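PDB 4RHO: immunity protein 52 domain-containing protein from Burkholderia pseudomallei K96243, which is of unknown function but is probably an immunity protein that neutralises a cognate bacterial toxin, protecting the cell that makes it. Local coordinates for residues A[155-169]-A[183-195]. Residues are numbered along the deposited sequence; the frame is centred on the assembly and turned at random.
Sequences VTTIVAAFNPLVVEA and KPGVGWMLYLPKV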
loop_
_atom_site.group_PDB
_atom_site.type_symbol
_atom_site.label_atom_id
_atom_site.label_comp_id
_atom_site.label_asym_id
_atom_site.label_seq_id
_atom_site.Cartn_x
_atom_site.Cartn_y
_atom_site.Cartn_z
ATOM N N VAL A 155 6.358 -4.340 -1.874
ATOM C CA VAL A 155 5.649 -3.912 -3.096
ATOM C C VAL A 155 5.370 -5.138 -4.027
ATOM O O VAL A 155 4.254 -5.267 -4.548
ATOM C CB VAL A 155 6.430 -2.791 -3.852
ATOM C CG1 VAL A 155 5.798 -2.499 -5.217
ATOM C CG2 VAL A 155 6.506 -1.521 -3.011
ATOM N N THR A 156 6.387 -6.042 -4.208
ATOM C CA THR A 156 6.238 -7.228 -5.056
ATOM C C THR A 156 5.131 -8.146 -4.506
ATOM O O THR A 156 4.357 -8.711 -5.282
ATOM C CB THR A 156 7.569 -7.967 -5.164
ATOM O OG1 THR A 156 8.572 -7.046 -5.589
ATOM C CG2 THR A 156 7.502 -9.158 -6.132
ATOM N N THR A 157 5.056 -8.291 -3.162
ATOM C CA THR A 157 4.014 -9.110 -2.535
ATOM C C THR A 157 2.623 -8.507 -2.826
ATOM O O THR A 157 1.688 -9.241 -3.127
ATOM C CB THR A 157 4.267 -9.233 -1.024
ATOM O OG1 THR A 157 5.585 -9.731 -0.815
ATOM C CG2 THR A 157 3.255 -10.141 -0.337
ATOM N N ILE A 158 2.515 -7.151 -2.797
ATOM C CA ILE A 158 1.251 -6.448 -3.087
ATOM C C ILE A 158 0.874 -6.620 -4.580
ATOM O O ILE A 158 -0.308 -6.801 -4.903
ATOM C CB ILE A 158 1.360 -4.944 -2.691
ATOM C CG1 ILE A 158 1.540 -4.792 -1.155
ATOM C CG2 ILE A 158 0.133 -4.154 -3.189
ATOM C CD1 ILE A 158 1.946 -3.364 -0.687
ATOM N N VAL A 159 1.887 -6.611 -5.475
ATOM C CA VAL A 159 1.672 -6.818 -6.910
ATOM C C VAL A 159 1.122 -8.230 -7.163
ATOM O O VAL A 159 0.178 -8.390 -7.934
ATOM C CB VAL A 159 2.975 -6.566 -7.726
ATOM C CG1 VAL A 159 2.858 -7.130 -9.142
ATOM C CG2 VAL A 159 3.318 -5.082 -7.756
ATOM N N ALA A 160 1.672 -9.239 -6.462
ATOM C CA ALA A 160 1.236 -10.633 -6.617
ATOM C C ALA A 160 -0.166 -10.857 -6.011
ATOM O O ALA A 160 -0.905 -11.710 -6.485
ATOM C CB ALA A 160 2.242 -11.572 -5.962
ATOM N N ALA A 161 -0.526 -10.074 -4.973
ATOM C CA ALA A 161 -1.792 -10.264 -4.253
ATOM C C ALA A 161 -2.966 -9.481 -4.898
ATOM O O ALA A 161 -4.123 -9.867 -4.722
ATOM C CB ALA A 161 -1.633 -9.842 -2.802
ATOM N N PHE A 162 -2.674 -8.367 -5.595
ATOM C CA PHE A 162 -3.745 -7.510 -6.122
ATOM C C PHE A 162 -3.660 -7.326 -7.659
ATOM O O PHE A 162 -4.611 -6.801 -8.261
ATOM C CB PHE A 162 -3.721 -6.136 -5.431
ATOM C CG PHE A 162 -4.111 -6.190 -3.974
ATOM C CD1 PHE A 162 -5.449 -6.133 -3.592
ATOM C CD2 PHE A 162 -3.149 -6.364 -2.983
ATOM C CE1 PHE A 162 -5.814 -6.226 -2.247
ATOM C CE2 PHE A 162 -3.516 -6.476 -1.641
ATOM C CZ PHE A 162 -4.848 -6.399 -1.280
ATOM N N ASN A 163 -2.525 -7.772 -8.300
ATOM C CA ASN A 163 -2.280 -7.549 -9.754
ATOM C C ASN A 163 -2.662 -6.082 -10.144
ATOM O O ASN A 163 -3.601 -5.860 -10.913
ATOM C CB ASN A 163 -3.066 -8.579 -10.614
ATOM C CG ASN A 163 -2.750 -8.501 -12.099
ATOM O OD1 ASN A 163 -1.627 -8.181 -12.510
ATOM N ND2 ASN A 163 -3.735 -8.802 -12.930
ATOM N N PRO A 164 -2.012 -5.078 -9.515
ATOM C CA PRO A 164 -2.502 -3.701 -9.647
ATOM C C PRO A 164 -2.118 -3.041 -10.966
ATOM O O PRO A 164 -1.248 -3.528 -11.684
ATOM C CB PRO A 164 -1.839 -2.985 -8.475
ATOM C CG PRO A 164 -0.595 -3.744 -8.235
ATOM C CD PRO A 164 -0.930 -5.172 -8.512
ATOM N N LEU A 165 -2.738 -1.889 -11.249
ATOM C CA LEU A 165 -2.428 -1.070 -12.417
ATOM C C LEU A 165 -1.357 -0.046 -12.073
ATOM O O LEU A 165 -0.801 0.594 -12.971
ATOM C CB LEU A 165 -3.706 -0.359 -12.920
ATOM C CG LEU A 165 -4.834 -1.284 -13.378
ATOM C CD1 LEU A 165 -6.132 -0.561 -13.420
ATOM C CD2 LEU A 165 -4.522 -1.905 -14.729
ATOM N N VAL A 166 -1.089 0.141 -10.750
ATOM C CA VAL A 166 -0.092 1.098 -10.253
ATOM C C VAL A 166 0.093 0.919 -8.737
ATOM O O VAL A 166 -0.882 0.692 -8.016
ATOM C CB VAL A 166 -0.480 2.581 -10.602
ATOM C CG1 VAL A 166 -1.850 2.940 -10.040
ATOM C CG2 VAL A 166 0.584 3.562 -10.107
ATOM N N VAL A 167 1.340 1.015 -8.261
ATOM C CA VAL A 167 1.631 1.048 -6.828
ATOM C C VAL A 167 2.542 2.238 -6.528
ATOM O O VAL A 167 3.603 2.374 -7.142
ATOM C CB VAL A 167 2.254 -0.278 -6.308
ATOM C CG1 VAL A 167 2.476 -0.215 -4.799
ATOM C CG2 VAL A 167 1.388 -1.475 -6.674
ATOM N N GLU A 168 2.122 3.110 -5.604
ATOM C CA GLU A 168 2.918 4.266 -5.193
ATOM C C GLU A 168 3.498 4.045 -3.809
ATOM O O GLU A 168 2.770 3.664 -2.890
ATOM C CB GLU A 168 2.067 5.549 -5.208
ATOM C CG GLU A 168 1.490 5.888 -6.565
ATOM C CD GLU A 168 0.573 7.092 -6.549
ATOM O OE1 GLU A 168 -0.630 6.919 -6.247
ATOM O OE2 GLU A 168 1.070 8.217 -6.774
ATOM N N ALA A 169 4.805 4.233 -3.660
ATOM C CA ALA A 169 5.459 4.107 -2.365
ATOM C C ALA A 169 6.260 5.361 -2.056
ATOM O O ALA A 169 7.163 5.712 -2.810
ATOM C CB ALA A 169 6.361 2.880 -2.346
ATOM N N LYS A 183 -1.141 12.805 -12.136
ATOM C CA LYS A 183 -0.519 11.527 -12.477
ATOM C C LYS A 183 0.186 10.923 -11.248
ATOM O O LYS A 183 0.588 11.656 -10.349
ATOM C CB LYS A 183 0.483 11.707 -13.634
ATOM C CG LYS A 183 -0.150 12.216 -14.917
ATOM C CD LYS A 183 0.897 12.502 -15.973
ATOM C CE LYS A 183 0.295 13.003 -17.266
ATOM N NZ LYS A 183 -0.340 14.340 -17.102
ATOM N N PRO A 184 0.378 9.579 -11.203
ATOM C CA PRO A 184 1.064 8.978 -10.037
ATOM C C PRO A 184 2.474 9.552 -9.819
ATOM O O PRO A 184 3.134 9.983 -10.774
ATOM C CB PRO A 184 1.124 7.490 -10.390
ATOM C CG PRO A 184 0.010 7.286 -11.362
ATOM C CD PRO A 184 -0.077 8.548 -12.156
ATOM N N GLY A 185 2.900 9.592 -8.558
ATOM C CA GLY A 185 4.233 10.040 -8.193
ATOM C C GLY A 185 5.219 8.898 -8.086
ATOM O O GLY A 185 4.830 7.759 -7.803
ATOM N N VAL A 186 6.498 9.176 -8.353
ATOM C CA VAL A 186 7.546 8.162 -8.258
ATOM C C VAL A 186 7.932 7.952 -6.786
ATOM O O VAL A 186 8.020 6.810 -6.335
ATOM C CB VAL A 186 8.783 8.531 -9.127
ATOM C CG1 VAL A 186 10.006 7.718 -8.723
ATOM C CG2 VAL A 186 8.480 8.349 -10.603
ATOM N N GLY A 187 8.062 9.058 -6.034
ATOM C CA GLY A 187 8.463 9.012 -4.629
ATOM C C GLY A 187 9.691 8.160 -4.417
ATOM O O GLY A 187 10.665 8.277 -5.169
ATOM N N TRP A 188 9.623 7.217 -3.461
ATOM C CA TRP A 188 10.703 6.243 -3.280
ATOM C C TRP A 188 10.666 5.210 -4.407
ATOM O O TRP A 188 11.679 4.985 -5.076
ATOM C CB TRP A 188 10.589 5.542 -1.903
ATOM C CG TRP A 188 11.850 4.820 -1.474
ATOM C CD1 TRP A 188 12.949 4.553 -2.242
ATOM C CD2 TRP A 188 12.144 4.316 -0.164
ATOM N NE1 TRP A 188 13.912 3.924 -1.489
ATOM C CE2 TRP A 188 13.443 3.764 -0.209
ATOM C CE3 TRP A 188 11.452 4.313 1.060
ATOM C CZ2 TRP A 188 14.049 3.181 0.914
ATOM C CZ3 TRP A 188 12.045 3.720 2.165
ATOM C CH2 TRP A 188 13.325 3.160 2.085
HETATM N N MSE A 189 9.471 4.615 -4.647
HETATM C CA MSE A 189 9.266 3.570 -5.668
HETATM C C MSE A 189 7.968 3.756 -6.402
HETATM O O MSE A 189 6.956 4.079 -5.780
HETATM C CB MSE A 189 9.259 2.197 -5.026
HETATM C CG MSE A 189 10.550 1.770 -4.551
HETATM SE SE MSE A 189 10.413 0.065 -3.762
HETATM C CE MSE A 189 12.232 -0.150 -3.328
ATOM N N LEU A 190 7.931 3.331 -7.668
ATOM C CA LEU A 190 6.698 3.319 -8.444
ATOM C C LEU A 190 6.612 2.059 -9.289
ATOM O O LEU A 190 7.481 1.823 -10.133
ATOM C CB LEU A 190 6.607 4.569 -9.342
ATOM C CG LEU A 190 5.406 4.615 -10.298
ATOM C CD1 LEU A 190 4.110 4.819 -9.538
ATOM C CD2 LEU A 190 5.583 5.697 -11.333
ATOM N N TYR A 191 5.555 1.250 -9.082
ATOM C CA TYR A 191 5.319 0.068 -9.903
ATOM C C TYR A 191 4.340 0.379 -11.023
ATOM O O TYR A 191 3.285 0.970 -10.781
ATOM C CB TYR A 191 4.795 -1.111 -9.052
ATOM C CG TYR A 191 4.273 -2.268 -9.889
ATOM C CD1 TYR A 191 5.146 -3.203 -10.446
ATOM C CD2 TYR A 191 2.914 -2.389 -10.181
ATOM C CE1 TYR A 191 4.677 -4.245 -11.249
ATOM C CE2 TYR A 191 2.432 -3.431 -10.979
ATOM C CZ TYR A 191 3.317 -4.355 -11.515
ATOM O OH TYR A 191 2.848 -5.380 -12.304
ATOM N N LEU A 192 4.673 -0.040 -12.241
ATOM C CA LEU A 192 3.777 0.061 -13.386
ATOM C C LEU A 192 3.743 -1.271 -14.129
ATOM O O LEU A 192 4.770 -1.929 -14.256
ATOM C CB LEU A 192 4.221 1.203 -14.334
ATOM C CG LEU A 192 4.091 2.626 -13.772
ATOM C CD1 LEU A 192 4.771 3.619 -14.665
ATOM C CD2 LEU A 192 2.621 3.010 -13.568
ATOM N N PRO A 193 2.549 -1.740 -14.561
ATOM C CA PRO A 193 2.479 -3.070 -15.207
ATOM C C PRO A 193 3.006 -3.039 -16.651
ATOM O O PRO A 193 2.352 -3.535 -17.567
ATOM C CB PRO A 193 0.988 -3.412 -15.149
ATOM C CG PRO A 193 0.302 -2.100 -15.142
ATOM C CD PRO A 193 1.217 -1.113 -14.448
ATOM N N LYS A 194 4.202 -2.477 -16.840
ATOM C CA LYS A 194 4.858 -2.408 -18.140
ATOM C C LYS A 194 6.327 -2.732 -17.997
ATOM O O LYS A 194 6.893 -2.564 -16.908
ATOM C CB LYS A 194 4.674 -1.002 -18.773
ATOM C CG LYS A 194 3.275 -0.772 -19.354
ATOM C CD LYS A 194 3.083 0.663 -19.881
ATOM C CE LYS A 194 2.901 1.670 -18.762
ATOM N NZ LYS A 194 2.466 2.990 -19.271
ATOM N N VAL A 195 6.955 -3.224 -19.072
ATOM C CA VAL A 195 8.388 -3.484 -19.061
ATOM C C VAL A 195 9.125 -2.178 -19.324
ATOM O O VAL A 195 9.038 -1.631 -20.427
ATOM C CB VAL A 195 8.788 -4.593 -20.080
ATOM C CG1 VAL A 195 10.309 -4.813 -20.085
ATOM C CG2 VAL A 195 8.049 -5.902 -19.782
#
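Tyr191 lays one face of its ring against Val159 of the helix. The methyl CG2 of Val159 sits over the ring centre, 3.5 Å from the centroid, a CH-pi contact. The other methyl, CG1, reaches the phenol end, 3.6 Å from Tyr191 OH. That hydroxyl is buried and has no hydrogen-bond partner in the model. Chi1 of 168° sets Tyr191 CG opposite the backbone N and carries the ring along the last turns of the helix. Pro164 O meets the ring edge in plane, 3.7 Å from Tyr191 CE2. Val167 CG2 approaches the same ring obliquely, and Val155 packs on Tyr191 CB.

In the backbone, Val167 and Tyr191 form a hydrogen-bonded antiparallel pair. Tyr191 N gives Val167 O a bond of 3.0 Å, and Val167 N returns one to Tyr191 O. At the next hydrogen-bonded pair, two residues on, Ala169 O accepts Met189 N (selenomethionine) and, weakly, Trp188 N, which makes a classic beta bulge.

Glu168 and Leu190 are on the other face, side by side and pointing the same way. The Glu168 chain is extended beyond CG, and its carboxylate reaches the loop before the strand. Gly185 N gives OE2 a bond of 2.9 Å on the anti side, 24° out of the carboxylate plane. Tyr256 OH also bonds OE2, so two partners hold this oxygen. Nearby, Val166 CG2 touches Leu190 CD1 at 3.8 Å and also meets Pro184 and Leu192.

Strands 166-171 and 189-192 are neighbours inside the large antiparallel sheet. Helix 148-162 covers the face bearing Tyr191, Val167 and Ala169, its segment 155-162 running 26° from strand 189-192. Such a helix-covered central antiparallel sheet belongs to a fold described as new.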